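Local coordinates for outer membrane protein SusF (Bacteroides thetaiotaomicron, PDB 4FE9) that binds starch at the cell surface through its carbohydrate-binding modules, ahead of starch transport into the periplasm for degradation, at residues F319-A333 against V354-K367. Numbering follows the deposited sequence.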
ATOM      1  N   PHE A 319       5.354  11.554 -12.521  1.00 19.14           N
ATOM      2  CA  PHE A 319       5.678  11.496 -11.104  1.00 19.07           C
ATOM      3  C   PHE A 319       7.174  11.294 -10.905  1.00 19.65           C
ATOM      4  O   PHE A 319       7.875  10.812 -11.800  1.00 17.53           O
ATOM      5  CB  PHE A 319       4.894  10.379 -10.402  1.00 18.32           C
ATOM      6  CG  PHE A 319       5.097   9.010 -11.013  1.00 19.09           C
ATOM      7  CD1 PHE A 319       5.978   8.091 -10.427  1.00 13.21           C
ATOM      8  CD2 PHE A 319       4.305   8.588 -12.080  1.00 10.26           C
ATOM      9  CE1 PHE A 319       6.158   6.809 -10.982  1.00 19.16           C
ATOM     10  CE2 PHE A 319       4.533   7.349 -12.697  1.00 14.30           C
ATOM     11  CZ  PHE A 319       5.434   6.438 -12.134  1.00 14.27           C
ATOM     12  N   GLY A 320       7.655  11.640  -9.718  1.00 19.86           N
ATOM     13  CA  GLY A 320       9.066  11.517  -9.403  1.00 20.62           C
ATOM     14  C   GLY A 320       9.256  10.805  -8.078  1.00 21.96           C
ATOM     15  O   GLY A 320       8.901   9.616  -7.934  1.00 20.87           O
ATOM     16  N   PHE A 321       9.730  11.544  -7.076  1.00 22.01           N
ATOM     17  CA  PHE A 321       9.814  10.998  -5.727  1.00 22.06           C
ATOM     18  C   PHE A 321       8.388  10.670  -5.202  1.00 22.86           C
ATOM     19  O   PHE A 321       7.455  11.459  -5.374  1.00 21.75           O
ATOM     20  CB  PHE A 321      10.535  11.993  -4.797  1.00 23.56           C
ATOM     21  CG  PHE A 321      10.780  11.467  -3.426  1.00 22.11           C
ATOM     22  CD1 PHE A 321      11.922  10.716  -3.148  1.00 26.01           C
ATOM     23  CD2 PHE A 321       9.833  11.664  -2.409  1.00 27.81           C
ATOM     24  CE1 PHE A 321      12.077  10.068  -1.908  1.00 28.56           C
ATOM     25  CE2 PHE A 321      10.056  11.155  -1.120  1.00 28.45           C
ATOM     26  CZ  PHE A 321      11.177  10.328  -0.876  1.00 27.66           C
ATOM     27  N   VAL A 322       8.213   9.447  -4.708  1.00 22.99           N
ATOM     28  CA  VAL A 322       6.944   9.012  -4.155  1.00 23.82           C
ATOM     29  C   VAL A 322       7.178   8.377  -2.785  1.00 25.06           C
ATOM     30  O   VAL A 322       8.304   8.087  -2.424  1.00 24.93           O
ATOM     31  CB  VAL A 322       6.231   7.962  -5.079  1.00 23.17           C
ATOM     32  CG1 VAL A 322       6.078   8.495  -6.484  1.00 22.38           C
ATOM     33  CG2 VAL A 322       6.995   6.658  -5.086  1.00 22.33           C
ATOM     34  N   ASP A 323       6.102   8.027  -2.092  1.00 26.18           N
ATOM     35  CA  ASP A 323       6.234   7.549  -0.719  1.00 27.25           C
ATOM     36  C   ASP A 323       6.684   6.088  -0.565  1.00 26.34           C
ATOM     37  O   ASP A 323       7.457   5.779   0.326  1.00 25.23           O
ATOM     38  CB  ASP A 323       4.962   7.812   0.071  1.00 28.52           C
ATOM     39  CG  ASP A 323       5.100   9.004   1.006  1.00 35.16           C
ATOM     40  OD1 ASP A 323       4.928  10.160   0.524  1.00 47.98           O
ATOM     41  OD2 ASP A 323       5.478   8.789   2.200  1.00 45.61           O
ATOM     42  N   ALA A 324       6.233   5.197  -1.447  1.00 25.15           N
ATOM     43  CA  ALA A 324       6.603   3.777  -1.304  1.00 24.61           C
ATOM     44  C   ALA A 324       7.942   3.478  -1.996  1.00 24.93           C
ATOM     45  O   ALA A 324       7.984   2.907  -3.122  1.00 25.01           O
ATOM     46  CB  ALA A 324       5.477   2.847  -1.817  1.00 23.40           C
ATOM     47  N   ILE A 325       9.016   4.013  -1.418  1.00 24.56           N
ATOM     48  CA  ILE A 325      10.372   3.622  -1.796  1.00 24.45           C
ATOM     49  C   ILE A 325      11.069   2.974  -0.595  1.00 25.50           C
ATOM     50  O   ILE A 325      11.149   3.568   0.463  1.00 26.87           O
ATOM     51  CB  ILE A 325      11.190   4.851  -2.302  1.00 24.77           C
ATOM     52  CG1 ILE A 325      10.446   5.551  -3.452  1.00 22.57           C
ATOM     53  CG2 ILE A 325      12.606   4.426  -2.739  1.00 24.02           C
ATOM     54  CD1 ILE A 325      11.164   6.762  -4.038  1.00 16.21           C
ATOM     55  N   SER A 326      11.292   1.681  -0.696  1.00 25.89           N
ATOM     56  CA  SER A 326      12.218   0.958   0.165  1.00 27.46           C
ATOM     57  C   SER A 326      13.247   1.867   0.866  1.00 27.30           C
ATOM     58  O   SER A 326      13.906   2.696   0.215  1.00 25.64           O
ATOM     59  CB  SER A 326      12.971  -0.054  -0.677  1.00 26.89           C
ATOM     60  OG  SER A 326      13.030  -1.275  -0.026  1.00 30.91           O
ATOM     61  N   GLN A 327      13.518   1.575   2.142  1.00 28.42           N
ATOM     62  CA  GLN A 327      14.747   2.071   2.780  1.00 28.39           C
ATOM     63  C   GLN A 327      15.995   1.484   2.101  1.00 28.84           C
ATOM     64  O   GLN A 327      16.974   2.202   1.871  1.00 28.47           O
ATOM     65  CB  GLN A 327      14.762   1.777   4.301  1.00 28.93           C
ATOM     66  CG  GLN A 327      15.920   2.495   5.092  1.00 27.16           C
ATOM     67  CD  GLN A 327      15.957   4.023   4.848  1.00 33.22           C
ATOM     68  OE1 GLN A 327      14.962   4.720   5.031  1.00 33.57           O
ATOM     69  NE2 GLN A 327      17.093   4.517   4.381  1.00 36.97           N
ATOM     70  N   GLU A 328      15.913   0.198   1.724  1.00 28.97           N
ATOM     71  CA  GLU A 328      16.940  -0.458   0.886  1.00 30.26           C
ATOM     72  C   GLU A 328      17.290   0.376  -0.320  1.00 29.82           C
ATOM     73  O   GLU A 328      18.448   0.683  -0.547  1.00 30.19           O
ATOM     74  CB  GLU A 328      16.475  -1.843   0.418  1.00 30.11           C
ATOM     75  CG  GLU A 328      16.404  -2.889   1.513  1.00 33.31           C
ATOM     76  CD  GLU A 328      15.114  -2.766   2.388  1.00 50.82           C
ATOM     77  OE1 GLU A 328      14.463  -1.677   2.397  1.00 51.11           O
ATOM     78  OE2 GLU A 328      14.790  -3.742   3.104  1.00 53.51           O
ATOM     79  N   SER A 329      16.286   0.703  -1.124  1.00 28.69           N
ATOM     80  CA  SER A 329      16.523   1.444  -2.333  1.00 28.38           C
ATOM     81  C   SER A 329      17.231   2.701  -1.980  1.00 27.90           C
ATOM     82  O   SER A 329      18.060   3.196  -2.754  1.00 27.91           O
ATOM     83  CB  SER A 329      15.201   1.796  -3.038  1.00 27.41           C
ATOM     84  OG  SER A 329      14.576   0.640  -3.521  1.00 28.40           O
ATOM     85  N   LYS A 330      16.722   3.356  -0.949  1.00 27.43           N
ATOM     86  CA  LYS A 330      17.179   4.696  -0.610  1.00 27.68           C
ATOM     87  C   LYS A 330      18.645   4.638  -0.211  1.00 26.84           C
ATOM     88  O   LYS A 330      19.440   5.492  -0.615  1.00 26.66           O
ATOM     89  CB  LYS A 330      16.356   5.269   0.544  1.00 28.08           C
ATOM     90  CG  LYS A 330      15.047   5.843   0.132  1.00 28.76           C
ATOM     91  CD  LYS A 330      14.275   6.273   1.330  1.00 27.52           C
ATOM     92  CE  LYS A 330      13.076   7.085   0.912  1.00 32.38           C
ATOM     93  NZ  LYS A 330      12.075   7.111   1.981  1.00 33.99           N
ATOM     94  N   ASP A 331      18.998   3.583   0.516  1.00 27.33           N
ATOM     95  CA  ASP A 331      20.369   3.338   0.947  1.00 28.62           C
ATOM     96  C   ASP A 331      21.239   2.931  -0.221  1.00 29.12           C
ATOM     97  O   ASP A 331      22.358   3.431  -0.376  1.00 29.27           O
ATOM     98  CB  ASP A 331      20.402   2.232   2.008  1.00 28.56           C
ATOM     99  CG  ASP A 331      19.886   2.707   3.362  1.00 31.44           C
ATOM    100  OD1 ASP A 331      19.667   1.856   4.246  1.00 37.53           O
ATOM    101  OD2 ASP A 331      19.640   3.923   3.515  1.00 34.74           O
ATOM    102  N   LEU A 332      20.770   1.954  -1.001  1.00 28.76           N
ATOM    103  CA  LEU A 332      21.582   1.422  -2.088  1.00 27.52           C
ATOM    104  C   LEU A 332      21.995   2.519  -3.069  1.00 27.37           C
ATOM    105  O   LEU A 332      23.164   2.603  -3.469  1.00 27.53           O
ATOM    106  CB  LEU A 332      20.854   0.281  -2.812  1.00 27.56           C
ATOM    107  CG  LEU A 332      21.614  -0.240  -4.035  1.00 28.32           C
ATOM    108  CD1 LEU A 332      22.828  -1.051  -3.594  1.00 19.82           C
ATOM    109  CD2 LEU A 332      20.685  -1.070  -4.974  1.00 27.57           C
ATOM    110  N   ALA A 333      21.070   3.411  -3.405  1.00 25.76           N
ATOM    111  CA  ALA A 333      21.309   4.358  -4.499  1.00 25.31           C
ATOM    112  C   ALA A 333      21.401   5.786  -4.008  1.00 25.50           C
ATOM    113  O   ALA A 333      21.541   6.726  -4.798  1.00 25.13           O
ATOM    114  CB  ALA A 333      20.197   4.235  -5.579  1.00 25.66           C
ATOM    115  N   VAL A 354       9.436  -0.098 -11.327  1.00 13.69           N
ATOM    116  CA  VAL A 354       8.368   0.885 -11.099  1.00 11.51           C
ATOM    117  C   VAL A 354       6.967   0.204 -11.232  1.00 13.14           C
ATOM    118  O   VAL A 354       6.729  -0.618 -12.144  1.00 10.08           O
ATOM    119  CB  VAL A 354       8.430   2.065 -12.087  1.00 13.64           C
ATOM    120  CG1 VAL A 354       7.319   3.096 -11.767  1.00 10.43           C
ATOM    121  CG2 VAL A 354       9.798   2.744 -12.083  1.00 11.18           C
ATOM    122  N   SER A 355       6.086   0.483 -10.291  1.00 12.65           N
ATOM    123  CA  SER A 355       4.738  -0.074 -10.326  1.00 15.32           C
ATOM    124  C   SER A 355       3.712   1.038 -10.114  1.00 16.04           C
ATOM    125  O   SER A 355       3.899   1.908  -9.261  1.00 17.26           O
ATOM    126  CB  SER A 355       4.596  -1.149  -9.251  1.00 15.45           C
ATOM    127  OG  SER A 355       3.349  -1.798  -9.336  1.00 22.90           O
ATOM    128  N   VAL A 356       2.686   1.075 -10.954  1.00 15.58           N
ATOM    129  CA  VAL A 356       1.671   2.144 -10.907  1.00 15.12           C
ATOM    130  C   VAL A 356       0.302   1.493 -11.101  1.00 16.44           C
ATOM    131  O   VAL A 356       0.037   0.873 -12.149  1.00 14.82           O
ATOM    132  CB  VAL A 356       1.889   3.171 -12.052  1.00 15.64           C
ATOM    133  CG1 VAL A 356       0.797   4.264 -12.051  1.00 13.58           C
ATOM    134  CG2 VAL A 356       3.271   3.789 -11.959  1.00 16.93           C
ATOM    135  N   ILE A 357      -0.501   1.483 -10.061  1.00 16.17           N
ATOM    136  CA  ILE A 357      -1.869   1.080 -10.224  1.00 18.69           C
ATOM    137  C   ILE A 357      -2.782   2.113  -9.632  1.00 20.49           C
ATOM    138  O   ILE A 357      -2.618   2.495  -8.477  1.00 20.74           O
ATOM    139  CB  ILE A 357      -2.137  -0.274  -9.606  1.00 18.81           C
ATOM    140  CG1 ILE A 357      -1.379  -1.352 -10.363  1.00 18.63           C
ATOM    141  CG2 ILE A 357      -3.655  -0.598  -9.653  1.00 22.07           C
ATOM    142  CD1 ILE A 357      -0.842  -2.439  -9.479  1.00 30.90           C
ATOM    143  N   GLY A 358      -3.656   2.668 -10.471  1.00 21.44           N
ATOM    144  CA  GLY A 358      -4.455   3.808 -10.095  1.00 24.84           C
ATOM    145  C   GLY A 358      -3.598   4.927  -9.535  1.00 26.57           C
ATOM    146  O   GLY A 358      -2.738   5.460 -10.226  1.00 26.05           O
ATOM    147  N   ASP A 359      -3.736   5.156  -8.229  1.00 29.30           N
ATOM    148  CA  ASP A 359      -3.011   6.228  -7.522  1.00 31.32           C
ATOM    149  C   ASP A 359      -1.689   5.752  -6.894  1.00 30.07           C
ATOM    150  O   ASP A 359      -0.814   6.567  -6.634  1.00 30.95           O
ATOM    151  CB  ASP A 359      -3.901   6.811  -6.421  1.00 32.23           C
ATOM    152  CG  ASP A 359      -5.008   7.687  -6.973  1.00 38.43           C
ATOM    153  OD1 ASP A 359      -4.691   8.653  -7.719  1.00 50.08           O
ATOM    154  OD2 ASP A 359      -6.200   7.389  -6.693  1.00 51.88           O
ATOM    155  N   ASP A 360      -1.634   4.473  -6.499  1.00 28.94           N
ATOM    156  CA  ASP A 360      -0.461   3.909  -5.783  1.00 27.56           C
ATOM    157  C   ASP A 360       0.759   3.764  -6.705  1.00 26.39           C
ATOM    158  O   ASP A 360       0.723   3.010  -7.681  1.00 25.07           O
ATOM    159  CB  ASP A 360      -0.793   2.522  -5.188  1.00 27.55           C
ATOM    160  CG  ASP A 360      -2.091   2.516  -4.364  1.00 32.95           C
ATOM    161  OD1 ASP A 360      -2.628   3.623  -4.057  1.00 39.49           O
ATOM    162  OD2 ASP A 360      -2.555   1.401  -4.003  1.00 40.85           O
ATOM    163  N   LYS A 361       1.875   4.347  -6.292  1.00 24.47           N
ATOM    164  CA  LYS A 361       3.124   4.193  -7.011  1.00 23.61           C
ATOM    165  C   LYS A 361       4.211   3.556  -6.122  1.00 23.43           C
ATOM    166  O   LYS A 361       4.275   3.820  -4.908  1.00 22.24           O
ATOM    167  CB  LYS A 361       3.590   5.550  -7.542  1.00 24.55           C
ATOM    168  CG  LYS A 361       2.591   6.221  -8.466  1.00 24.75           C
ATOM    169  CD  LYS A 361       2.615   7.698  -8.322  1.00 29.93           C
ATOM    170  CE  LYS A 361       1.492   8.346  -9.118  1.00 34.89           C
ATOM    171  NZ  LYS A 361       1.074   9.611  -8.464  1.00 40.26           N
ATOM    172  N   VAL A 362       5.008   2.668  -6.711  1.00 20.86           N
ATOM    173  CA  VAL A 362       6.210   2.129  -6.054  1.00 20.86           C
ATOM    174  C   VAL A 362       7.410   2.292  -7.006  1.00 20.23           C
ATOM    175  O   VAL A 362       7.271   2.109  -8.215  1.00 18.89           O
ATOM    176  CB  VAL A 362       6.018   0.625  -5.696  1.00 19.78           C
ATOM    177  CG1 VAL A 362       7.277   0.034  -5.143  1.00 20.51           C
ATOM    178  CG2 VAL A 362       4.875   0.469  -4.716  1.00 22.22           C
ATOM    179  N   ILE A 363       8.518   2.820  -6.489  1.00 19.60           N
ATOM    180  CA  ILE A 363       9.777   2.861  -7.249  1.00 17.54           C
ATOM    181  C   ILE A 363      10.849   2.173  -6.437  1.00 19.41           C
ATOM    182  O   ILE A 363      10.911   2.381  -5.228  1.00 18.85           O
ATOM    183  CB  ILE A 363      10.187   4.298  -7.527  1.00 18.88           C
ATOM    184  CG1 ILE A 363       9.141   4.978  -8.385  1.00 16.18           C
ATOM    185  CG2 ILE A 363      11.583   4.369  -8.169  1.00 15.60           C
ATOM    186  CD1 ILE A 363       9.274   6.508  -8.458  1.00 16.05           C
ATOM    187  N   GLU A 364      11.498   1.156  -7.027  1.00 19.29           N
ATOM    188  CA  GLU A 364      12.661   0.494  -6.396  1.00 20.76           C
ATOM    189  C   GLU A 364      13.913   0.613  -7.264  1.00 21.11           C
ATOM    190  O   GLU A 364      13.818   0.616  -8.499  1.00 20.34           O
ATOM    191  CB  GLU A 364      12.366  -0.976  -6.103  1.00 19.64           C
ATOM    192  CG  GLU A 364      11.156  -1.199  -5.194  1.00 26.55           C
ATOM    193  CD  GLU A 364      11.413  -0.760  -3.728  1.00 40.99           C
ATOM    194  OE1 GLU A 364      11.000   0.368  -3.335  1.00 36.47           O
ATOM    195  OE2 GLU A 364      12.046  -1.537  -2.987  1.00 48.50           O
ATOM    196  N   PHE A 365      15.054   0.898  -6.622  1.00 21.66           N
ATOM    197  CA  PHE A 365      16.372   0.703  -7.233  1.00 21.39           C
ATOM    198  C   PHE A 365      17.048  -0.500  -6.661  1.00 22.35           C
ATOM    199  O   PHE A 365      17.087  -0.673  -5.443  1.00 23.56           O
ATOM    200  CB  PHE A 365      17.247   1.904  -7.007  1.00 21.58           C
ATOM    201  CG  PHE A 365      16.944   3.032  -7.905  1.00 20.05           C
ATOM    202  CD1 PHE A 365      15.647   3.520  -8.010  1.00 23.33           C
ATOM    203  CD2 PHE A 365      17.958   3.648  -8.631  1.00 19.80           C
ATOM    204  CE1 PHE A 365      15.356   4.580  -8.848  1.00 14.99           C
ATOM    205  CE2 PHE A 365      17.687   4.712  -9.468  1.00 15.43           C
ATOM    206  CZ  PHE A 365      16.375   5.182  -9.591  1.00 18.39           C
ATOM    207  N   GLU A 366      17.593  -1.338  -7.530  1.00 21.80           N
ATOM    208  CA  GLU A 366      18.156  -2.621  -7.119  1.00 22.32           C
ATOM    209  C   GLU A 366      19.509  -2.870  -7.781  1.00 21.24           C
ATOM    210  O   GLU A 366      19.864  -2.197  -8.698  1.00 20.15           O
ATOM    211  CB  GLU A 366      17.201  -3.736  -7.481  1.00 23.14           C
ATOM    212  CG  GLU A 366      16.043  -3.882  -6.485  1.00 28.15           C
ATOM    213  CD  GLU A 366      14.912  -4.749  -7.024  1.00 38.15           C
ATOM    214  OE1 GLU A 366      15.175  -5.920  -7.411  1.00 29.35           O
ATOM    215  OE2 GLU A 366      13.762  -4.267  -7.016  1.00 40.52           O
ATOM    216  N   LYS A 367      20.245  -3.867  -7.310  1.00 22.25           N
ATOM    217  CA  LYS A 367      21.494  -4.234  -7.972  1.00 23.65           C
ATOM    218  C   LYS A 367      21.171  -4.640  -9.425  1.00 23.42           C
ATOM    219  O   LYS A 367      20.221  -5.396  -9.657  1.00 23.84           O
ATOM    220  CB  LYS A 367      22.168  -5.403  -7.250  1.00 23.68           C
ATOM    221  CG  LYS A 367      22.566  -5.115  -5.785  1.00 27.50           C
ATOM    222  CD  LYS A 367      23.794  -4.233  -5.707  1.00 41.76           C
ATOM    223  CE  LYS A 367      25.056  -5.054  -5.493  1.00 45.91           C
ATOM    224  NZ  LYS A 367      25.860  -5.182  -6.747  1.00 48.78           N
TER
HETATM  225  O   HOH W   1       3.789   6.169  -2.866  1.00 27.06           O
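The ring of F319 carries the methylene chain of K361 over one face: CD of K361 lies 4.2 Å from the ring centroid and 24° off the ring normal, a CH-pi contact displaced toward the rim. V354 CG1 comes to the ring edge in plane, 3.9 Å from F319 CZ, and I363 CD1 also sits at the edge, near CE1. V356 CG2 approaches obliquely at CZ. The ring gets there because CG of F319 stands between the backbone N and the carbonyl carbon (chi1 56°). Replacing F319 with an alanine would probably leave the K361 methylenes without the face they lie across and open a gap beside V354 and V356. I363 CG2 lies at the edge of the second ring, F365, in its plane, while A333 CB comes in obliquely, 3.8 Å from F365 CD2; the F365 ring also contacts that of F301.

Strands 354-357 and 360-366 form a hairpin through a type II' turn at the margin of the antiparallel sheet of the second carbohydrate-binding module, consistent with the Ig-type beta fold described for this protein. Strand 360-366 is outermost there, and the loop leading into helix 327-333 runs beside it. The strand and helix axes approach to 7.2 Å at 45°. Near the loop's inverse gamma turn, A324 O takes a weak bond from I363 N, and a water links A324 N to K361 O.

Polar contacts gather at the helix start, where S326 is the N-cap. Its backbone N donates to E364 OE1 at 3.0 Å, on the syn lone pair, while its OG donates to E328 OE1 from above the carboxylate plane. Within the first turn of the helix, S329 OG accepts from F365 N at 3.1 Å, giving that edge-strand amide a side-chain acceptor. Farther along, L332 CD2 rests on the backbone at E366, 3.5 Å from its C.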